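Local coordinates for 2-oxoglutarate (2OG) and Fe(II)-dependent oxygenase superfamily protein (Arabidopsis thaliana, PDB 6KWA), which probably catalyses the irreversible oxidation of the auxin indole-3-acetic acid to 2-oxoindole-3-acetic acid, using 2-oxoglutarate and a metal centre, at residues A[21-24]-A[28-31]; A[39-44]-A[205-210]; A[110-115]-A[147-152]; A[176-181]-A[185-190]. One frame throughout, in Å; residues are numbered along the deposited sequence.

Contact 1 (A[21-24]-A[28-31]); sequences EASE and CFRV
Ala22 and Ser23, near the end of helix 12-25, meet the side chain of Phe29 on the strand that follows. The CB of Ala22 packs against the CB of Phe29 at 3.9 Å. It also lies 4.1 Å from Phe29 CD2, so the methyl touches both the root and one flank of the aromatic side chain. From the next residue, Ser23 OG comes within 3.4 Å of Phe29 CE2. Both partners approach the ring obliquely. Phe29 CG sits between its backbone N and its carbonyl carbon (chi1 56°), which turns the CD2-CE2 side of the ring to the helix. Ser23 OG stands beside its own backbone N, anti to the carbonyl carbon (chi1 -64°). There it hydrogen-bonds to the carbonyl of Ile19, one turn back in the same helix. Its polar need is therefore met inside the helix, although the atom lies against an apolar ring. All the touching residues are buried. Further out, Ile5 touches both Ala22 and Phe29, and Ile209 packs on Phe29 from strand 207-211. Strand 4-6, helix 12-25 and strand 28-32 form a beta-alpha-beta crossover, and this contact joins its helix to its second strand.

Contact 2 (A[39-44]-A[205-210]); sequences SLMAEM and NTLAIN
A helix of the N-terminal region packs here, through Met41, against a strand of the double-stranded beta-helix core of the 2-oxoglutarate oxygenase fold. Met41 CE meets Leu207 CD2 at 3.8 Å, a methyl-to-methyl contact. The same CE lies 4.3 Å from the carbonyl O of Thr206, which adds a looser touch to the backbone just before the strand. The two side chains cross at a slant. With chi1 at -74°, Met41 turns CG away from its own carbonyl. The chain then runs extended through chi2 and bends at chi3 (53°), which carries the terminal methyl to the leucine. Leu207 does not leave its backbone pointing at the helix, but its CD2 branch comes nearer than its CB. No hydrogen bond links the two segments, and their closest CA atoms, those of Met41 and Asn205, are 8.3 Å apart. The contact therefore rests on the long methionine spanning the gap. His34 touches both Met41 and Leu207. Leu207 also packs on Ile177 and Gln179 of strand 175-179 and on Leu122 of helix 106-133, while its backbone pairs with Val31 of strand 28-32.

Contact 3 (A[110-115]-A[147-152]); sequences EIMVKY and SQFRIN
Tyr115 and Phe149 make the aromatic part of this contact. Phe149 CE1 lies 3.8 Å from Tyr115 CE2 and 3.9 Å from Tyr115 CD2, so one corner of the phenylalanine meets one side of the tyrosine. Tyr115 CE2 arrives at the edge of the Phe149 ring, near its plane, and the two side chains cross at about a right angle. Each has its CG anti to the backbone N (chi1 -170° for Tyr115, -177° for Phe149), and these extended forms bring the rings together across the gap between helix and strand. That gap is wide: the closest CA atoms, those of Met112 and Phe149, are 10.2 Å apart. Here the long helix 106-133 packs against strand 147-155 of the major sheet in the double-stranded beta-helix fold, and Asn152, further along this strand, belongs to the 2-oxoglutarate site. The sulfur contact is a Met-aromatic one. Met112 SD sits 4.0 Å from Phe149 CE2 and 5.1 Å from the ring centroid, in an oblique position. Polar bonding lies outside the pair: the partner of Tyr115 OH is Gln179. Ile241 of strand 237-245 touches both aromatic side chains, and Met44 of helix 38-51 touches both Met112 and Tyr115.

Contact 4 (A[176-181]-A[185-190]); sequences TILQDD and GGLEAM
Leu178 and Leu187 reach toward each other tip to tip, with their CD2 methyls 3.8 Å apart. The two leucines have nearly the same shape. In each, CG is anti to the backbone N (chi1 179° and 173°) and chi2 is near 70°, so each extends a CD2 methyl toward the other strand. Asp180 CG is likewise anti to N, sending the carboxylate toward 185-190. Its OD2 lies 4.1 Å from Leu187 CB and equally far from Gly185 CA, touching the glycine backbone and the root of the leucine. The aspartate crosses Leu187 obliquely. Its other oxygen, OD1, accepts a hydrogen bond from the backbone N of Asp181 at 2.7 Å, with the donor well above the carboxylate plane. OD1 also forms a salt bridge with Arg238, a residue of the 2-oxoglutarate site, so Asp180 is a second-shell partner of that arginine. An alanine at Asp180 would remove the carboxylate and would probably leave Arg238 without this charged mate and the N-H of Asp181 without its side-chain acceptor. Asp181 O approaches Gly185 N at 3.4 Å where the chain turns back. Positive phi favours glycine at Gly185; at Gly186 a CB would jam against Gly185 O. Asp181 itself pairs with Lys45. Strand 175-179 belongs to the larger sheet, between strands 207-211 and 237-245, where Leu178 also touches Ser240. Strand 187-190 lies in the smaller sheet between 228-231 and 197-200, with Leu187 against Ile200. The contact thus links the two sheets of the beta-helix.

Overall arrangement
All four contacts reach the larger sheet. Contacts 1 and 2 meet along neighbouring strands, where Phe29 O lies 2.6 Å from Ile209 N and Val31 N lies 2.9 Å from Leu207 O. Contacts 2 and 4 join likewise, with Ala208 O 2.8 Å from Leu178 N. Helices connect contacts 2 and 3: Met44 CE is 3.5 Å from Met112 SD. Tyr115 OH and Gln179 OE1, 2.7 Å apart, tie contact 3 to contact 4. Contacts 1 and 3 lie on opposite sides of the chain's centre, about 23 Å apart between centres. The magnesium bound by His169, Asp171 and His228 is about 6 Å from the Leu187 side chain, about 10 Å from that of Cys28 and about 14 Å from those of Leu207 and Phe149.

Contact 1 (A[21-24]-A[28-31])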
loop_
_atom_site.group_PDB
_atom_site.type_symbol
_atom_site.label_atom_id
_atom_site.label_comp_id
_atom_site.label_asym_id
_atom_site.label_seq_id
_atom_site.Cartn_x
_atom_site.Cartn_y
_atom_site.Cartn_z
ATOM N N GLU A 21 -0.615 -16.921 -7.222
ATOM C CA GLU A 21 -0.195 -17.892 -6.226
ATOM C C GLU A 21 0.536 -17.219 -5.086
ATOM O O GLU A 21 0.401 -17.643 -3.933
ATOM C CB GLU A 21 0.707 -18.976 -6.838
ATOM C CG GLU A 21 -0.079 -20.136 -7.440
ATOM C CD GLU A 21 0.711 -20.954 -8.450
ATOM O OE1 GLU A 21 1.947 -21.120 -8.279
ATOM O OE2 GLU A 21 0.077 -21.483 -9.387
ATOM N N ALA A 22 1.260 -16.149 -5.388
ATOM C CA ALA A 22 1.827 -15.323 -4.330
ATOM C C ALA A 22 0.731 -14.782 -3.429
ATOM O O ALA A 22 0.793 -14.898 -2.194
ATOM C CB ALA A 22 2.627 -14.172 -4.935
ATOM N N SER A 23 -0.305 -14.248 -4.065
ATOM C CA SER A 23 -1.389 -13.587 -3.353
ATOM C C SER A 23 -2.252 -14.540 -2.532
ATOM O O SER A 23 -2.811 -14.158 -1.520
ATOM C CB SER A 23 -2.272 -12.871 -4.363
ATOM O OG SER A 23 -1.553 -11.845 -5.028
ATOM N N GLU A 24 -2.313 -15.794 -2.942
ATOM C CA GLU A 24 -3.114 -16.778 -2.223
ATOM C C GLU A 24 -2.361 -17.366 -1.068
ATOM O O GLU A 24 -2.932 -17.571 0.019
ATOM C CB GLU A 24 -3.543 -17.899 -3.163
ATOM C CG GLU A 24 -4.696 -17.530 -4.070
ATOM C CD GLU A 24 -5.026 -18.598 -5.107
ATOM O OE1 GLU A 24 -4.349 -19.638 -5.131
ATOM O OE2 GLU A 24 -5.988 -18.395 -5.892
ATOM N N CYS A 28 1.224 -11.296 -0.232
ATOM C CA CYS A 28 2.095 -10.194 -0.576
ATOM C C CYS A 28 3.136 -10.632 -1.564
ATOM O O CYS A 28 3.404 -11.825 -1.713
ATOM C CB CYS A 28 2.773 -9.636 0.691
ATOM S SG CYS A 28 3.708 -10.896 1.611
ATOM N N PHE A 29 3.722 -9.662 -2.245
ATOM C CA PHE A 29 4.831 -9.929 -3.147
ATOM C C PHE A 29 5.518 -8.639 -3.499
ATOM O O PHE A 29 4.928 -7.577 -3.439
ATOM C CB PHE A 29 4.371 -10.668 -4.412
ATOM C CG PHE A 29 3.290 -9.982 -5.170
ATOM C CD1 PHE A 29 3.584 -9.174 -6.259
ATOM C CD2 PHE A 29 1.959 -10.178 -4.820
ATOM C CE1 PHE A 29 2.578 -8.563 -6.969
ATOM C CE2 PHE A 29 0.943 -9.543 -5.516
ATOM C CZ PHE A 29 1.251 -8.746 -6.614
ATOM N N ARG A 30 6.754 -8.765 -3.943
ATOM C CA ARG A 30 7.534 -7.627 -4.373
ATOM C C ARG A 30 7.377 -7.543 -5.890
ATOM O O ARG A 30 7.176 -8.573 -6.531
ATOM C CB ARG A 30 8.996 -7.852 -3.952
ATOM C CG ARG A 30 9.929 -6.645 -3.975
ATOM C CD ARG A 30 11.349 -7.051 -3.463
ATOM N NE ARG A 30 11.489 -7.012 -2.005
ATOM C CZ ARG A 30 11.702 -8.070 -1.221
ATOM N NH1 ARG A 30 11.814 -9.294 -1.732
ATOM N NH2 ARG A 30 11.823 -7.898 0.093
ATOM N N VAL A 31 7.394 -6.343 -6.464
ATOM C CA VAL A 31 7.449 -6.236 -7.913
ATOM C C VAL A 31 8.726 -5.510 -8.337
ATOM O O VAL A 31 9.203 -4.581 -7.664
ATOM C CB VAL A 31 6.214 -5.531 -8.526
ATOM C CG1 VAL A 31 4.988 -6.438 -8.391
ATOM C CG2 VAL A 31 5.952 -4.144 -7.908
#

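Contact 2 (A[39-44]-A[205-210])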
loop_
_atom_site.group_PDB
_atom_site.type_symbol
_atom_site.label_atom_id
_atom_site.label_comp_id
_atom_site.label_asym_id
_atom_site.label_seq_id
_atom_site.Cartn_x
_atom_site.Cartn_y
_atom_site.Cartn_z
ATOM N N SER A 39 13.383 7.954 -10.736
ATOM C CA SER A 39 13.634 9.325 -10.331
ATOM C C SER A 39 12.385 9.937 -9.708
ATOM O O SER A 39 12.476 10.671 -8.722
ATOM C CB SER A 39 14.100 10.160 -11.540
ATOM O OG SER A 39 15.420 9.790 -11.917
ATOM N N LEU A 40 11.222 9.624 -10.277
ATOM C CA LEU A 40 9.953 10.090 -9.718
ATOM C C LEU A 40 9.744 9.537 -8.300
ATOM O O LEU A 40 9.268 10.237 -7.404
ATOM C CB LEU A 40 8.788 9.672 -10.610
ATOM C CG LEU A 40 7.401 10.008 -10.059
ATOM C CD1 LEU A 40 7.283 11.497 -9.755
ATOM C CD2 LEU A 40 6.308 9.520 -10.996
ATOM N N MET A 41 10.105 8.277 -8.100
ATOM C CA MET A 41 9.996 7.672 -6.786
ATOM C C MET A 41 10.944 8.367 -5.809
ATOM O O MET A 41 10.570 8.666 -4.675
ATOM C CB MET A 41 10.318 6.179 -6.869
ATOM C CG MET A 41 9.194 5.352 -7.514
ATOM S SD MET A 41 9.662 3.627 -7.741
ATOM C CE MET A 41 10.219 3.107 -6.117
ATOM N N ALA A 42 12.167 8.656 -6.255
ATOM C CA ALA A 42 13.134 9.295 -5.363
ATOM C C ALA A 42 12.686 10.708 -5.070
ATOM O O ALA A 42 12.794 11.185 -3.938
ATOM C CB ALA A 42 14.526 9.270 -5.953
ATOM N N GLU A 43 12.130 11.366 -6.077
ATOM C CA GLU A 43 11.639 12.729 -5.902
ATOM C C GLU A 43 10.443 12.735 -4.951
ATOM O O GLU A 43 10.210 13.713 -4.205
ATOM C CB GLU A 43 11.265 13.360 -7.262
ATOM C CG GLU A 43 12.518 13.869 -7.970
ATOM C CD GLU A 43 12.352 14.055 -9.452
ATOM O OE1 GLU A 43 11.218 13.940 -9.967
ATOM O OE2 GLU A 43 13.384 14.261 -10.119
ATOM N N MET A 44 9.648 11.672 -5.005
ATOM C CA MET A 44 8.517 11.580 -4.096
ATOM C C MET A 44 9.015 11.437 -2.664
ATOM O O MET A 44 8.508 12.107 -1.762
ATOM C CB MET A 44 7.585 10.425 -4.474
ATOM C CG MET A 44 6.329 10.358 -3.600
ATOM S SD MET A 44 5.182 11.712 -3.873
ATOM C CE MET A 44 4.884 12.283 -2.211
ATOM N N ASN A 205 14.777 0.269 -5.823
ATOM C CA ASN A 205 13.846 0.336 -6.964
ATOM C C ASN A 205 12.790 -0.763 -7.067
ATOM O O ASN A 205 12.324 -1.073 -8.169
ATOM C CB ASN A 205 14.613 0.312 -8.293
ATOM C CG ASN A 205 15.859 1.157 -8.279
ATOM O OD1 ASN A 205 15.875 2.271 -7.744
ATOM N ND2 ASN A 205 16.913 0.643 -8.898
ATOM N N THR A 206 12.283 -1.250 -5.945
ATOM C CA THR A 206 11.241 -2.267 -6.022
ATOM C C THR A 206 10.111 -1.717 -5.185
ATOM O O THR A 206 10.316 -0.781 -4.391
ATOM C CB THR A 206 11.689 -3.636 -5.463
ATOM O OG1 THR A 206 11.885 -3.548 -4.043
ATOM C CG2 THR A 206 12.972 -4.093 -6.140
ATOM N N LEU A 207 8.923 -2.270 -5.380
ATOM C CA LEU A 207 7.755 -1.914 -4.576
ATOM C C LEU A 207 7.220 -3.191 -3.894
ATOM O O LEU A 207 7.347 -4.282 -4.444
ATOM C CB LEU A 207 6.686 -1.249 -5.453
ATOM C CG LEU A 207 7.107 0.077 -6.093
ATOM C CD1 LEU A 207 6.217 0.477 -7.237
ATOM C CD2 LEU A 207 7.141 1.201 -5.051
ATOM N N ALA A 208 6.651 -3.056 -2.696
ATOM C CA ALA A 208 6.069 -4.180 -1.974
ATOM C C ALA A 208 4.552 -4.154 -2.142
ATOM O O ALA A 208 3.905 -3.132 -1.908
ATOM C CB ALA A 208 6.449 -4.110 -0.506
ATOM N N ILE A 209 3.981 -5.273 -2.550
ATOM C CA ILE A 209 2.543 -5.331 -2.744
ATOM C C ILE A 209 2.006 -6.210 -1.668
ATOM O O ILE A 209 2.584 -7.244 -1.389
ATOM C CB ILE A 209 2.151 -5.927 -4.108
ATOM C CG1 ILE A 209 3.017 -5.349 -5.220
ATOM C CG2 ILE A 209 0.679 -5.714 -4.379
ATOM C CD1 ILE A 209 2.866 -3.900 -5.403
ATOM N N ASN A 210 0.887 -5.841 -1.077
ATOM C CA ASN A 210 0.246 -6.793 -0.202
ATOM C C ASN A 210 -1.239 -6.652 -0.355
ATOM O O ASN A 210 -1.736 -5.607 -0.776
ATOM C CB ASN A 210 0.648 -6.592 1.255
ATOM C CG ASN A 210 0.019 -5.390 1.838
ATOM O OD1 ASN A 210 0.588 -4.306 1.778
ATOM N ND2 ASN A 210 -1.203 -5.536 2.348
#

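Contact 3 (A[110-115]-A[147-152])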
loop_
_atom_site.group_PDB
_atom_site.type_symbol
_atom_site.label_atom_id
_atom_site.label_comp_id
_atom_site.label_asym_id
_atom_site.label_seq_id
_atom_site.Cartn_x
_atom_site.Cartn_y
_atom_site.Cartn_z
ATOM N N GLU A 110 3.811 18.947 -8.706
ATOM C CA GLU A 110 3.866 18.195 -9.948
ATOM C C GLU A 110 4.384 16.766 -9.725
ATOM O O GLU A 110 3.937 15.816 -10.389
ATOM C CB GLU A 110 4.753 18.924 -10.948
ATOM C CG GLU A 110 3.974 19.818 -11.900
ATOM C CD GLU A 110 4.810 20.255 -13.095
ATOM O OE1 GLU A 110 6.034 19.996 -13.082
ATOM O OE2 GLU A 110 4.246 20.855 -14.042
ATOM N N ILE A 111 5.309 16.624 -8.781
ATOM C CA ILE A 111 5.822 15.321 -8.381
ATOM C C ILE A 111 4.699 14.434 -7.844
ATOM O O ILE A 111 4.584 13.258 -8.190
ATOM C CB ILE A 111 6.933 15.471 -7.342
ATOM C CG1 ILE A 111 8.146 16.136 -8.010
ATOM C CG2 ILE A 111 7.292 14.106 -6.728
ATOM C CD1 ILE A 111 9.218 16.574 -7.039
ATOM N N MET A 112 3.861 15.030 -7.013
ATOM C CA MET A 112 2.765 14.344 -6.377
ATOM C C MET A 112 1.737 13.890 -7.415
ATOM O O MET A 112 1.219 12.773 -7.369
ATOM C CB MET A 112 2.109 15.276 -5.360
ATOM C CG MET A 112 1.319 14.592 -4.294
ATOM S SD MET A 112 2.286 14.499 -2.794
ATOM C CE MET A 112 2.933 16.166 -2.713
ATOM N N VAL A 113 1.447 14.773 -8.348
ATOM C CA VAL A 113 0.447 14.517 -9.369
ATOM C C VAL A 113 0.884 13.367 -10.270
ATOM O O VAL A 113 0.080 12.495 -10.617
ATOM C CB VAL A 113 0.172 15.812 -10.189
ATOM C CG1 VAL A 113 -0.562 15.518 -11.522
ATOM C CG2 VAL A 113 -0.608 16.783 -9.336
ATOM N N LYS A 114 2.169 13.356 -10.613
ATOM C CA LYS A 114 2.716 12.336 -11.489
ATOM C C LYS A 114 2.943 11.000 -10.728
ATOM O O LYS A 114 2.826 9.919 -11.315
ATOM C CB LYS A 114 4.002 12.849 -12.141
ATOM C CG LYS A 114 3.761 13.978 -13.161
ATOM C CD LYS A 114 2.423 13.798 -13.929
ATOM C CE LYS A 114 1.915 15.116 -14.584
ATOM N NZ LYS A 114 0.824 14.938 -15.596
ATOM N N TYR A 115 3.322 11.074 -9.452
ATOM C CA TYR A 115 3.421 9.883 -8.608
ATOM C C TYR A 115 2.058 9.214 -8.417
ATOM O O TYR A 115 1.926 8.000 -8.555
ATOM C CB TYR A 115 3.987 10.232 -7.243
ATOM C CG TYR A 115 4.337 9.025 -6.413
ATOM C CD1 TYR A 115 5.598 8.452 -6.501
ATOM C CD2 TYR A 115 3.412 8.453 -5.541
ATOM C CE1 TYR A 115 5.936 7.346 -5.717
ATOM C CE2 TYR A 115 3.738 7.355 -4.775
ATOM C CZ TYR A 115 4.995 6.810 -4.864
ATOM O OH TYR A 115 5.315 5.722 -4.101
ATOM N N SER A 147 -8.943 5.156 -4.386
ATOM C CA SER A 147 -7.670 4.861 -3.758
ATOM C C SER A 147 -7.343 5.928 -2.729
ATOM O O SER A 147 -7.956 6.990 -2.703
ATOM C CB SER A 147 -6.557 4.750 -4.785
ATOM O OG SER A 147 -6.790 3.642 -5.620
ATOM N N GLN A 148 -6.404 5.597 -1.856
ATOM C CA GLN A 148 -5.988 6.452 -0.759
ATOM C C GLN A 148 -4.470 6.508 -0.694
ATOM O O GLN A 148 -3.781 5.501 -0.830
ATOM C CB GLN A 148 -6.556 5.939 0.563
ATOM C CG GLN A 148 -6.116 6.690 1.818
ATOM C CD GLN A 148 -6.841 6.175 3.050
ATOM O OE1 GLN A 148 -7.809 5.423 2.930
ATOM N NE2 GLN A 148 -6.344 6.509 4.238
ATOM N N PHE A 149 -3.964 7.719 -0.524
ATOM C CA PHE A 149 -2.544 7.968 -0.439
ATOM C C PHE A 149 -2.174 8.210 1.028
ATOM O O PHE A 149 -2.886 8.928 1.726
ATOM C CB PHE A 149 -2.243 9.148 -1.338
ATOM C CG PHE A 149 -0.807 9.512 -1.438
ATOM C CD1 PHE A 149 0.083 8.714 -2.143
ATOM C CD2 PHE A 149 -0.363 10.724 -0.921
ATOM C CE1 PHE A 149 1.414 9.103 -2.279
ATOM C CE2 PHE A 149 0.956 11.119 -1.045
ATOM C CZ PHE A 149 1.853 10.303 -1.722
ATOM N N ARG A 150 -1.090 7.604 1.509
ATOM C CA ARG A 150 -0.646 7.877 2.867
ATOM C C ARG A 150 0.869 7.868 2.935
ATOM O O ARG A 150 1.511 6.915 2.488
ATOM C CB ARG A 150 -1.211 6.846 3.854
ATOM C CG ARG A 150 -1.126 7.280 5.321
ATOM C CD ARG A 150 -2.268 6.721 6.178
ATOM N NE ARG A 150 -2.266 7.252 7.541
ATOM C CZ ARG A 150 -2.758 8.451 7.868
ATOM N NH1 ARG A 150 -3.245 9.242 6.932
ATOM N NH2 ARG A 150 -2.741 8.884 9.122
ATOM N N ILE A 151 1.452 8.906 3.523
ATOM C CA ILE A 151 2.901 8.936 3.664
ATOM C C ILE A 151 3.203 8.903 5.141
ATOM O O ILE A 151 2.500 9.502 5.963
ATOM C CB ILE A 151 3.534 10.161 3.007
ATOM C CG1 ILE A 151 2.994 11.459 3.605
ATOM C CG2 ILE A 151 3.271 10.140 1.503
ATOM C CD1 ILE A 151 3.533 12.717 2.916
ATOM N N ASN A 152 4.263 8.196 5.484
ATOM C CA ASN A 152 4.509 7.865 6.856
ATOM C C ASN A 152 5.908 8.279 7.271
ATOM O O ASN A 152 6.827 8.184 6.464
ATOM C CB ASN A 152 4.337 6.353 7.033
ATOM C CG ASN A 152 3.041 5.834 6.391
ATOM O OD1 ASN A 152 1.948 6.089 6.893
ATOM N ND2 ASN A 152 3.167 5.114 5.271
#

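Contact 4 (A[176-181]-A[185-190])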
loop_
_atom_site.group_PDB
_atom_site.type_symbol
_atom_site.label_atom_id
_atom_site.label_comp_id
_atom_site.label_asym_id
_atom_site.label_seq_id
_atom_site.Cartn_x
_atom_site.Cartn_y
_atom_site.Cartn_z
ATOM N N THR A 176 -2.402 -2.979 -1.506
ATOM C CA THR A 176 -1.577 -1.858 -1.069
ATOM C C THR A 176 -0.232 -1.856 -1.799
ATOM O O THR A 176 0.396 -2.893 -1.928
ATOM C CB THR A 176 -1.333 -1.901 0.456
ATOM O OG1 THR A 176 -2.592 -1.839 1.137
ATOM C CG2 THR A 176 -0.447 -0.727 0.898
ATOM N N ILE A 177 0.196 -0.697 -2.292
ATOM C CA ILE A 177 1.523 -0.585 -2.909
ATOM C C ILE A 177 2.432 0.217 -1.988
ATOM O O ILE A 177 2.152 1.369 -1.683
ATOM C CB ILE A 177 1.448 0.067 -4.311
ATOM C CG1 ILE A 177 0.519 -0.771 -5.199
ATOM C CG2 ILE A 177 2.848 0.227 -4.923
ATOM C CD1 ILE A 177 0.420 -0.350 -6.595
ATOM N N LEU A 178 3.513 -0.402 -1.515
ATOM C CA LEU A 178 4.353 0.277 -0.536
ATOM C C LEU A 178 5.721 0.586 -1.132
ATOM O O LEU A 178 6.446 -0.323 -1.533
ATOM C CB LEU A 178 4.510 -0.587 0.741
ATOM C CG LEU A 178 5.394 0.021 1.854
ATOM C CD1 LEU A 178 4.638 1.125 2.604
ATOM C CD2 LEU A 178 5.861 -1.027 2.838
ATOM N N GLN A 179 6.076 1.866 -1.165
ATOM C CA GLN A 179 7.452 2.277 -1.439
ATOM C C GLN A 179 8.108 2.431 -0.072
ATOM O O GLN A 179 7.819 3.377 0.657
ATOM C CB GLN A 179 7.509 3.587 -2.255
ATOM C CG GLN A 179 8.934 4.088 -2.574
ATOM C CD GLN A 179 8.954 5.414 -3.330
ATOM O OE1 GLN A 179 8.031 5.729 -4.065
ATOM N NE2 GLN A 179 9.993 6.212 -3.111
ATOM N N ASP A 180 8.941 1.471 0.307
ATOM C CA ASP A 180 9.435 1.419 1.669
ATOM C C ASP A 180 10.764 2.196 1.704
ATOM O O ASP A 180 11.250 2.600 0.670
ATOM C CB ASP A 180 9.620 -0.029 2.111
ATOM C CG ASP A 180 9.718 -0.172 3.615
ATOM O OD1 ASP A 180 9.722 0.862 4.302
ATOM O OD2 ASP A 180 9.836 -1.318 4.113
ATOM N N ASP A 181 11.333 2.442 2.880
ATOM C CA ASP A 181 12.589 3.194 2.965
ATOM C C ASP A 181 13.794 2.272 2.709
ATOM O O ASP A 181 14.103 1.420 3.552
ATOM C CB ASP A 181 12.714 3.870 4.333
ATOM C CG ASP A 181 13.781 4.959 4.357
ATOM O OD1 ASP A 181 14.650 4.986 3.450
ATOM O OD2 ASP A 181 13.707 5.831 5.257
ATOM N N GLY A 185 14.052 -0.235 6.483
ATOM C CA GLY A 185 13.292 -1.477 6.392
ATOM C C GLY A 185 12.973 -2.117 7.738
ATOM O O GLY A 185 13.114 -1.493 8.790
ATOM N N GLY A 186 12.531 -3.369 7.711
ATOM C CA GLY A 186 12.182 -4.065 8.934
ATOM C C GLY A 186 10.748 -4.548 8.940
ATOM O O GLY A 186 10.305 -5.188 9.904
ATOM N N LEU A 187 10.031 -4.247 7.859
ATOM C CA LEU A 187 8.685 -4.757 7.661
ATOM C C LEU A 187 8.726 -6.275 7.766
ATOM O O LEU A 187 9.656 -6.909 7.263
ATOM C CB LEU A 187 8.137 -4.297 6.316
ATOM C CG LEU A 187 6.807 -4.868 5.850
ATOM C CD1 LEU A 187 5.681 -4.359 6.725
ATOM C CD2 LEU A 187 6.597 -4.410 4.427
ATOM N N GLU A 188 7.721 -6.858 8.413
ATOM C CA GLU A 188 7.641 -8.311 8.550
ATOM C C GLU A 188 6.222 -8.786 8.485
ATOM O O GLU A 188 5.313 -8.064 8.860
ATOM C CB GLU A 188 8.211 -8.759 9.898
ATOM C CG GLU A 188 9.608 -9.279 9.893
ATOM C CD GLU A 188 9.994 -9.817 11.260
ATOM O OE1 GLU A 188 9.237 -9.558 12.235
ATOM O OE2 GLU A 188 11.043 -10.500 11.352
ATOM N N ALA A 189 6.047 -10.037 8.082
ATOM C CA ALA A 189 4.717 -10.570 7.820
ATOM C C ALA A 189 4.577 -11.972 8.359
ATOM O O ALA A 189 5.536 -12.749 8.356
ATOM C CB ALA A 189 4.414 -10.567 6.339
ATOM N N MET A 190 3.367 -12.305 8.785
ATOM C CA MET A 190 3.108 -13.625 9.312
ATOM C C MET A 190 2.783 -14.616 8.208
ATOM O O MET A 190 1.955 -14.336 7.343
ATOM C CB MET A 190 1.954 -13.589 10.310
ATOM C CG MET A 190 1.761 -14.908 11.038
ATOM S SD MET A 190 0.418 -14.833 12.235
ATOM C CE MET A 190 1.160 -13.721 13.421
#